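Local coordinates for protein translation initiation factor 6 (Methanocaldococcus jannaschii, PDB 1G61) that binds the 50S ribosomal subunit and keeps it from associating with the 30S subunit to form the 70S initiation complex, at residues N66-V76 with D94-T105; V156-V167 with F179-T188. All coordinates share one frame; numbering follows the deposited sequence.

Interaction 1 (N66-V76 with D94-T105); sequences NKYGLLLPKIV and DLNVEIIKSKNT
L72 lays its CD1 methyl obliquely against V97 CG1, 3.9 Å away, on the face that helix 78-90 covers. L70 packs on the same face, its CB 4.0 Å from L95 CD1, while V76, closing the P73-V76 turn, sets CG1 against I99 CD1. On the other face L71 CG lies beside the backbone N (chi1 -50°), which carries CD2 to E98 CB, and L71 CB rests on I100 CG1 at 4.1 Å; helices 107-110 and 128-135 close over this side. P73 CB meets T105 CB and lies 3.4 Å from T105 O. The parallel backbones form an unbroken ladder between, from N96 N to Y68 O (2.8 Å, 174° at the hydrogen) through to I100 N on L72 O. Beyond it one water accepts from K74 N and donates to I100 O and S102 O. The extended chain of K74 lies along the 101-103 backbone, its NZ joined through two waters to K101 O and K103 O. N66 OD1 accepts from Y68 N (Asx turn) and G69 N (Asx motif), bracing the approach to strand 69-73. Antiparallel strand 64-65 completes the three-stranded sheet that forms, with helix 78-90, one alpha/beta unit of the eIF-6 fold.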
# COMPACT_ATOMS: atom_id res chain seq x y z
N ASN A 66 7.85 -1.34 2.99
CA ASN A 66 8.01 -2.76 2.65
C ASN A 66 8.83 -3.37 3.80
O ASN A 66 8.91 -2.77 4.89
CB ASN A 66 8.57 -2.98 1.26
CG ASN A 66 10.04 -2.63 1.09
OD1 ASN A 66 10.66 -2.11 2.05
ND2 ASN A 66 10.59 -2.93 -0.10
N LYS A 67 9.41 -4.56 3.59
CA LYS A 67 10.17 -5.19 4.70
C LYS A 67 11.40 -4.36 5.07
O LYS A 67 11.88 -4.45 6.22
CB LYS A 67 10.65 -6.57 4.29
CG LYS A 67 11.21 -7.40 5.45
CD LYS A 67 11.85 -8.74 4.93
CE LYS A 67 13.28 -8.50 4.49
NZ LYS A 67 13.91 -9.71 3.88
N TYR A 68 11.93 -3.60 4.12
CA TYR A 68 13.22 -2.92 4.27
C TYR A 68 13.12 -1.45 4.63
O TYR A 68 14.05 -0.95 5.28
CB TYR A 68 14.00 -3.03 2.95
CG TYR A 68 14.36 -4.48 2.60
CD1 TYR A 68 13.74 -5.16 1.55
CD2 TYR A 68 15.34 -5.15 3.32
CE1 TYR A 68 14.05 -6.46 1.20
CE2 TYR A 68 15.66 -6.46 2.99
CZ TYR A 68 15.02 -7.12 1.95
OH TYR A 68 15.40 -8.41 1.67
N GLY A 69 12.05 -0.77 4.20
CA GLY A 69 12.05 0.67 4.34
C GLY A 69 10.67 1.21 4.58
O GLY A 69 9.64 0.55 4.31
N LEU A 70 10.62 2.44 5.08
CA LEU A 70 9.38 3.19 5.29
C LEU A 70 9.62 4.58 4.75
O LEU A 70 10.55 5.26 5.24
CB LEU A 70 9.03 3.24 6.79
CG LEU A 70 7.86 4.21 7.17
CD1 LEU A 70 6.56 3.77 6.55
CD2 LEU A 70 7.79 4.33 8.68
N LEU A 71 8.79 5.00 3.81
CA LEU A 71 8.95 6.34 3.19
C LEU A 71 7.89 7.29 3.76
O LEU A 71 6.70 6.95 3.79
CB LEU A 71 8.78 6.28 1.69
CG LEU A 71 9.59 5.24 0.94
CD1 LEU A 71 9.32 5.33 -0.57
CD2 LEU A 71 11.07 5.41 1.22
N LEU A 72 8.33 8.47 4.17
CA LEU A 72 7.43 9.46 4.77
C LEU A 72 7.58 10.75 3.98
O LEU A 72 8.67 11.07 3.50
CB LEU A 72 7.80 9.65 6.22
CG LEU A 72 7.54 8.43 7.11
CD1 LEU A 72 8.26 8.60 8.45
CD2 LEU A 72 6.05 8.22 7.31
N PRO A 73 6.51 11.55 3.88
CA PRO A 73 6.57 12.83 3.18
C PRO A 73 7.18 13.90 4.06
O PRO A 73 7.33 13.77 5.30
CB PRO A 73 5.07 13.10 2.91
CG PRO A 73 4.39 12.58 4.15
CD PRO A 73 5.15 11.28 4.42
N LYS A 74 7.52 15.04 3.40
CA LYS A 74 8.22 16.10 4.12
C LYS A 74 7.35 16.72 5.21
O LYS A 74 7.89 17.40 6.10
CB LYS A 74 8.70 17.18 3.13
CG LYS A 74 7.55 17.92 2.44
CD LYS A 74 8.09 18.90 1.41
CE LYS A 74 6.96 19.54 0.62
NZ LYS A 74 7.39 20.81 -0.04
N ILE A 75 6.04 16.54 5.16
CA ILE A 75 5.14 17.13 6.14
C ILE A 75 5.06 16.28 7.40
O ILE A 75 4.32 16.66 8.32
CB ILE A 75 3.73 17.34 5.51
CG1 ILE A 75 3.09 16.05 4.98
CG2 ILE A 75 3.73 18.44 4.45
CD1 ILE A 75 1.62 16.24 4.56
N VAL A 76 5.76 15.13 7.48
CA VAL A 76 5.65 14.35 8.72
C VAL A 76 6.13 15.21 9.88
O VAL A 76 7.11 15.95 9.78
CB VAL A 76 6.40 13.00 8.56
CG1 VAL A 76 7.92 13.22 8.49
CG2 VAL A 76 6.06 12.06 9.70
N ASP A 94 13.94 -3.10 12.16
CA ASP A 94 14.98 -2.22 11.65
C ASP A 94 14.67 -1.90 10.20
O ASP A 94 15.01 -2.69 9.30
CB ASP A 94 16.31 -2.96 11.80
CG ASP A 94 17.52 -2.15 11.44
OD1 ASP A 94 17.38 -0.98 11.03
OD2 ASP A 94 18.64 -2.68 11.57
N LEU A 95 13.99 -0.80 9.98
CA LEU A 95 13.68 -0.31 8.65
C LEU A 95 14.52 0.91 8.33
O LEU A 95 14.91 1.67 9.23
CB LEU A 95 12.23 0.17 8.54
CG LEU A 95 11.14 -0.87 8.88
CD1 LEU A 95 9.76 -0.30 8.61
CD2 LEU A 95 11.32 -2.12 8.08
N ASN A 96 14.72 1.13 7.03
CA ASN A 96 15.31 2.36 6.53
C ASN A 96 14.22 3.42 6.52
O ASN A 96 13.43 3.43 5.55
CB ASN A 96 15.87 2.15 5.12
CG ASN A 96 16.96 1.11 5.02
OD1 ASN A 96 17.84 1.04 5.88
ND2 ASN A 96 16.95 0.29 3.97
N VAL A 97 14.08 4.24 7.56
CA VAL A 97 13.03 5.26 7.59
C VAL A 97 13.56 6.49 6.85
O VAL A 97 14.56 7.07 7.23
CB VAL A 97 12.64 5.59 9.03
CG1 VAL A 97 11.55 6.67 9.06
CG2 VAL A 97 12.19 4.29 9.70
N GLU A 98 12.86 6.85 5.76
CA GLU A 98 13.40 7.87 4.84
C GLU A 98 12.36 8.91 4.54
O GLU A 98 11.22 8.54 4.16
CB GLU A 98 13.87 7.17 3.55
CG GLU A 98 14.18 8.10 2.41
CD GLU A 98 15.40 8.97 2.57
OE1 GLU A 98 16.08 8.88 3.62
OE2 GLU A 98 15.70 9.77 1.65
N ILE A 99 12.66 10.20 4.73
CA ILE A 99 11.76 11.27 4.31
C ILE A 99 12.09 11.59 2.86
O ILE A 99 13.24 11.97 2.51
CB ILE A 99 11.91 12.49 5.23
CG1 ILE A 99 11.56 12.12 6.69
CG2 ILE A 99 11.09 13.65 4.66
CD1 ILE A 99 11.81 13.24 7.70
N ILE A 100 11.08 11.43 2.01
CA ILE A 100 11.17 11.77 0.58
C ILE A 100 10.64 13.20 0.45
O ILE A 100 9.45 13.45 0.67
CB ILE A 100 10.32 10.79 -0.25
CG1 ILE A 100 10.82 9.34 -0.15
CG2 ILE A 100 10.26 11.29 -1.69
CD1 ILE A 100 12.23 9.10 -0.68
N LYS A 101 11.58 14.11 0.16
CA LYS A 101 11.24 15.52 0.23
C LYS A 101 10.64 16.07 -1.04
O LYS A 101 10.95 17.15 -1.55
CB LYS A 101 12.51 16.31 0.60
CG LYS A 101 13.03 15.94 1.98
CD LYS A 101 14.31 16.67 2.34
CE LYS A 101 14.91 16.15 3.64
NZ LYS A 101 16.24 16.79 3.94
N SER A 102 9.72 15.33 -1.61
CA SER A 102 9.03 15.77 -2.82
C SER A 102 7.97 16.83 -2.55
O SER A 102 7.35 16.85 -1.48
CB SER A 102 8.40 14.50 -3.46
OG SER A 102 7.64 13.75 -2.47
N LYS A 103 7.73 17.70 -3.56
CA LYS A 103 6.66 18.67 -3.42
C LYS A 103 5.30 18.00 -3.37
O LYS A 103 4.40 18.50 -2.71
CB LYS A 103 6.73 19.71 -4.54
CG LYS A 103 7.88 20.71 -4.42
CD LYS A 103 7.99 21.64 -5.61
CE LYS A 103 9.07 22.72 -5.52
NZ LYS A 103 8.57 23.76 -4.57
N ASN A 104 5.16 16.88 -4.08
CA ASN A 104 3.94 16.07 -4.00
C ASN A 104 4.11 15.12 -2.83
O ASN A 104 4.93 14.21 -2.90
CB ASN A 104 3.71 15.32 -5.32
CG ASN A 104 2.33 14.70 -5.38
OD1 ASN A 104 1.71 14.43 -4.34
ND2 ASN A 104 1.80 14.45 -6.58
N THR A 105 3.31 15.31 -1.78
CA THR A 105 3.48 14.54 -0.55
C THR A 105 2.73 13.21 -0.55
O THR A 105 2.84 12.47 0.42
CB THR A 105 3.01 15.35 0.68
OG1 THR A 105 1.64 15.74 0.40
CG2 THR A 105 3.86 16.58 0.83
O HOH W 1 16.17 -2.34 6.25
O HOH W 2 7.05 14.97 0.55
O HOH W 3 9.77 19.74 -1.51
O HOH W 4 4.78 20.90 -1.49

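Interaction 2 (V156-V167 with F179-T188); sequences VTNKGCLTHPLV and FKVEYIGKGT
V156 sets CG2 over one face of the F179 ring, 3.8 Å from the centroid, and C161 SG stands oblique to the same ring. C161 CB also meets I184 CD1 at 3.9 Å. On the opposite face of the sheet the extended chain of K159 runs alongside Y183, its CE 3.8 Å from Y183 CE1, and its NZ bonds G226 O. At the far end K186 folds back: NZ donates to V167 O (2.8 Å) from above the carbonyl plane, and its CB sits 3.4 Å from T163 OG1. The backbone ladder behind starts with a weak bond from C161 N to Y183 O and firms up in G185 N to C161 O, T163 N to G185 O and G187 N to T163 O. T163 OG1, held between backbone N and carbonyl carbon (chi1 73°), also donates to H164 O, which V167 N approaches from the other side of the plane. A valine in place of T163 removes the hydroxyl, and H164 O, left with V167 N, would probably be held less firmly. T157 OG1 accepts from K159 N (ST turn) and G160 N (ST motif) before strand 160-163. With helix 169-179 the two strands complete a beta-alpha-beta crossover.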
# COMPACT_ATOMS: atom_id res chain seq x y z
N VAL A 156 -0.25 -4.48 -4.65
CA VAL A 156 0.81 -5.45 -4.86
C VAL A 156 1.26 -6.02 -3.52
O VAL A 156 1.32 -5.30 -2.52
CB VAL A 156 2.00 -4.90 -5.68
CG1 VAL A 156 2.83 -3.88 -4.92
CG2 VAL A 156 2.85 -6.08 -6.16
N THR A 157 1.52 -7.33 -3.55
CA THR A 157 2.05 -8.02 -2.39
C THR A 157 3.21 -8.88 -2.89
O THR A 157 3.52 -8.90 -4.12
CB THR A 157 1.03 -8.92 -1.69
OG1 THR A 157 0.86 -10.11 -2.49
CG2 THR A 157 -0.32 -8.21 -1.54
N ASN A 158 3.90 -9.59 -2.04
CA ASN A 158 4.93 -10.53 -2.45
C ASN A 158 4.37 -11.70 -3.26
O ASN A 158 5.16 -12.37 -3.95
CB ASN A 158 5.70 -11.06 -1.23
CG ASN A 158 6.51 -9.95 -0.58
OD1 ASN A 158 6.96 -9.01 -1.26
ND2 ASN A 158 6.70 -10.06 0.72
N LYS A 159 3.06 -11.92 -3.17
CA LYS A 159 2.47 -13.09 -3.83
C LYS A 159 1.74 -12.72 -5.09
O LYS A 159 1.66 -13.52 -6.03
CB LYS A 159 1.48 -13.76 -2.84
CG LYS A 159 0.99 -15.10 -3.32
CD LYS A 159 0.16 -15.81 -2.24
CE LYS A 159 0.02 -17.30 -2.57
NZ LYS A 159 -0.81 -17.96 -1.51
N GLY A 160 1.09 -11.54 -5.16
CA GLY A 160 0.31 -11.24 -6.34
C GLY A 160 0.11 -9.73 -6.52
O GLY A 160 0.63 -8.90 -5.79
N CYS A 161 -0.67 -9.41 -7.56
CA CYS A 161 -0.86 -8.01 -7.93
C CYS A 161 -2.24 -7.86 -8.58
O CYS A 161 -2.58 -8.67 -9.46
CB CYS A 161 0.27 -7.60 -8.89
SG CYS A 161 0.12 -5.94 -9.57
N LEU A 162 -2.97 -6.86 -8.15
CA LEU A 162 -4.25 -6.51 -8.77
C LEU A 162 -4.15 -5.11 -9.37
O LEU A 162 -3.77 -4.19 -8.64
CB LEU A 162 -5.39 -6.57 -7.76
CG LEU A 162 -6.77 -6.11 -8.25
CD1 LEU A 162 -7.40 -7.21 -9.12
CD2 LEU A 162 -7.67 -5.74 -7.07
N THR A 163 -4.50 -4.95 -10.65
CA THR A 163 -4.42 -3.62 -11.25
C THR A 163 -5.79 -3.08 -11.63
O THR A 163 -6.74 -3.84 -11.76
CB THR A 163 -3.53 -3.60 -12.52
OG1 THR A 163 -4.23 -4.26 -13.59
CG2 THR A 163 -2.24 -4.37 -12.28
N HIS A 164 -5.83 -1.78 -11.90
CA HIS A 164 -6.86 -1.12 -12.67
C HIS A 164 -7.30 -1.98 -13.85
O HIS A 164 -6.47 -2.61 -14.53
CB HIS A 164 -6.20 0.18 -13.20
CG HIS A 164 -7.12 1.15 -13.87
ND1 HIS A 164 -7.80 0.90 -15.05
CD2 HIS A 164 -7.47 2.40 -13.46
CE1 HIS A 164 -8.52 2.00 -15.34
NE2 HIS A 164 -8.33 2.91 -14.39
N PRO A 165 -8.61 -2.01 -14.11
CA PRO A 165 -9.13 -2.92 -15.15
C PRO A 165 -8.64 -2.62 -16.55
O PRO A 165 -8.79 -3.52 -17.43
CB PRO A 165 -10.66 -2.73 -15.02
CG PRO A 165 -10.86 -1.44 -14.36
CD PRO A 165 -9.67 -1.21 -13.46
N LEU A 166 -8.09 -1.45 -16.86
CA LEU A 166 -7.71 -1.11 -18.23
C LEU A 166 -6.25 -1.34 -18.51
O LEU A 166 -5.72 -0.91 -19.55
CB LEU A 166 -8.10 0.35 -18.59
CG LEU A 166 -9.62 0.58 -18.59
CD1 LEU A 166 -9.93 2.02 -18.98
CD2 LEU A 166 -10.32 -0.43 -19.49
N VAL A 167 -5.55 -2.05 -17.65
CA VAL A 167 -4.15 -2.41 -17.92
C VAL A 167 -4.09 -3.43 -19.04
O VAL A 167 -4.81 -4.45 -19.05
CB VAL A 167 -3.50 -2.98 -16.65
CG1 VAL A 167 -2.16 -3.61 -16.95
CG2 VAL A 167 -3.32 -1.90 -15.60
N PHE A 179 7.59 -7.14 -10.10
CA PHE A 179 7.24 -7.47 -8.74
C PHE A 179 7.53 -8.93 -8.42
O PHE A 179 7.41 -9.33 -7.24
CB PHE A 179 5.74 -7.15 -8.52
CG PHE A 179 5.48 -5.66 -8.55
CD1 PHE A 179 4.56 -5.12 -9.43
CD2 PHE A 179 6.15 -4.81 -7.65
CE1 PHE A 179 4.30 -3.75 -9.43
CE2 PHE A 179 5.89 -3.45 -7.65
CZ PHE A 179 4.99 -2.93 -8.54
N LYS A 180 7.94 -9.72 -9.42
CA LYS A 180 8.33 -11.13 -9.25
C LYS A 180 7.22 -11.91 -8.57
O LYS A 180 7.44 -12.66 -7.61
CB LYS A 180 9.63 -11.24 -8.48
CG LYS A 180 10.87 -10.75 -9.16
CD LYS A 180 10.96 -11.44 -10.50
CE LYS A 180 12.05 -10.90 -11.41
NZ LYS A 180 11.51 -10.95 -12.81
N VAL A 181 5.99 -11.75 -9.09
CA VAL A 181 4.81 -12.44 -8.54
C VAL A 181 4.30 -13.50 -9.50
O VAL A 181 4.44 -13.38 -10.72
CB VAL A 181 3.67 -11.47 -8.19
CG1 VAL A 181 4.12 -10.62 -7.01
CG2 VAL A 181 3.28 -10.57 -9.35
N GLU A 182 3.70 -14.56 -8.96
CA GLU A 182 3.20 -15.62 -9.85
C GLU A 182 1.73 -15.39 -10.13
O GLU A 182 1.19 -15.98 -11.07
CB GLU A 182 3.37 -17.02 -9.28
CG GLU A 182 4.80 -17.45 -8.99
CD GLU A 182 5.75 -17.53 -10.16
OE1 GLU A 182 5.36 -17.61 -11.35
OE2 GLU A 182 6.97 -17.50 -9.89
N TYR A 183 1.05 -14.53 -9.36
CA TYR A 183 -0.38 -14.23 -9.53
C TYR A 183 -0.52 -12.80 -9.95
O TYR A 183 0.12 -11.91 -9.38
CB TYR A 183 -1.12 -14.44 -8.19
CG TYR A 183 -1.08 -15.88 -7.69
CD1 TYR A 183 -0.10 -16.35 -6.82
CD2 TYR A 183 -2.05 -16.79 -8.11
CE1 TYR A 183 -0.08 -17.65 -6.37
CE2 TYR A 183 -2.06 -18.10 -7.68
CZ TYR A 183 -1.07 -18.52 -6.81
OH TYR A 183 -1.10 -19.81 -6.41
N ILE A 184 -1.37 -12.53 -10.96
CA ILE A 184 -1.69 -11.15 -11.29
C ILE A 184 -3.04 -11.14 -11.99
O ILE A 184 -3.46 -12.07 -12.68
CB ILE A 184 -0.61 -10.54 -12.19
CG1 ILE A 184 -0.81 -9.03 -12.37
CG2 ILE A 184 -0.53 -11.26 -13.54
CD1 ILE A 184 0.49 -8.32 -12.71
N GLY A 185 -3.75 -10.01 -11.80
CA GLY A 185 -5.03 -9.81 -12.52
C GLY A 185 -5.43 -8.36 -12.47
O GLY A 185 -4.72 -7.52 -11.91
N LYS A 186 -6.59 -8.12 -13.07
CA LYS A 186 -7.10 -6.77 -13.15
C LYS A 186 -8.57 -6.74 -12.79
O LYS A 186 -9.30 -7.68 -13.09
CB LYS A 186 -6.86 -6.17 -14.52
CG LYS A 186 -7.38 -6.87 -15.74
CD LYS A 186 -6.86 -6.25 -17.03
CE LYS A 186 -7.89 -6.09 -18.13
NZ LYS A 186 -7.49 -5.26 -19.33
N GLY A 187 -9.04 -5.66 -12.20
CA GLY A 187 -10.46 -5.63 -11.80
C GLY A 187 -10.75 -4.33 -11.03
O GLY A 187 -9.93 -3.42 -10.94
N THR A 188 -11.95 -4.28 -10.49
CA THR A 188 -12.38 -3.13 -9.67
C THR A 188 -12.60 -3.55 -8.22
O THR A 188 -12.58 -4.73 -7.86
CB THR A 188 -13.65 -2.48 -10.23
OG1 THR A 188 -14.68 -3.48 -10.34
CG2 THR A 188 -13.41 -1.89 -11.63
O HOH W 5 3.64 -15.27 -6.38

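Interactions 1 and 2 each pair the parallel strands of a beta-alpha-beta unit, beside a third, antiparallel strand. Their centres lie about 24 Å apart on opposite sides of the chain's centre, and they do not touch. Both are partly buried, with buried middle strands and more exposed edges. Interaction 1 has leucines, valines and one isoleucine on the face under helix 78-90 and a regular ladder, giving way to a water-bridged lysine at the exposed end. Interaction 2 has a weaker start to its ladder, a glycine, G185, in its outer strand, a valine over a phenylalanine face with a cysteine sulfur oblique to the ring, and a lysine bonded directly to a turn carbonyl.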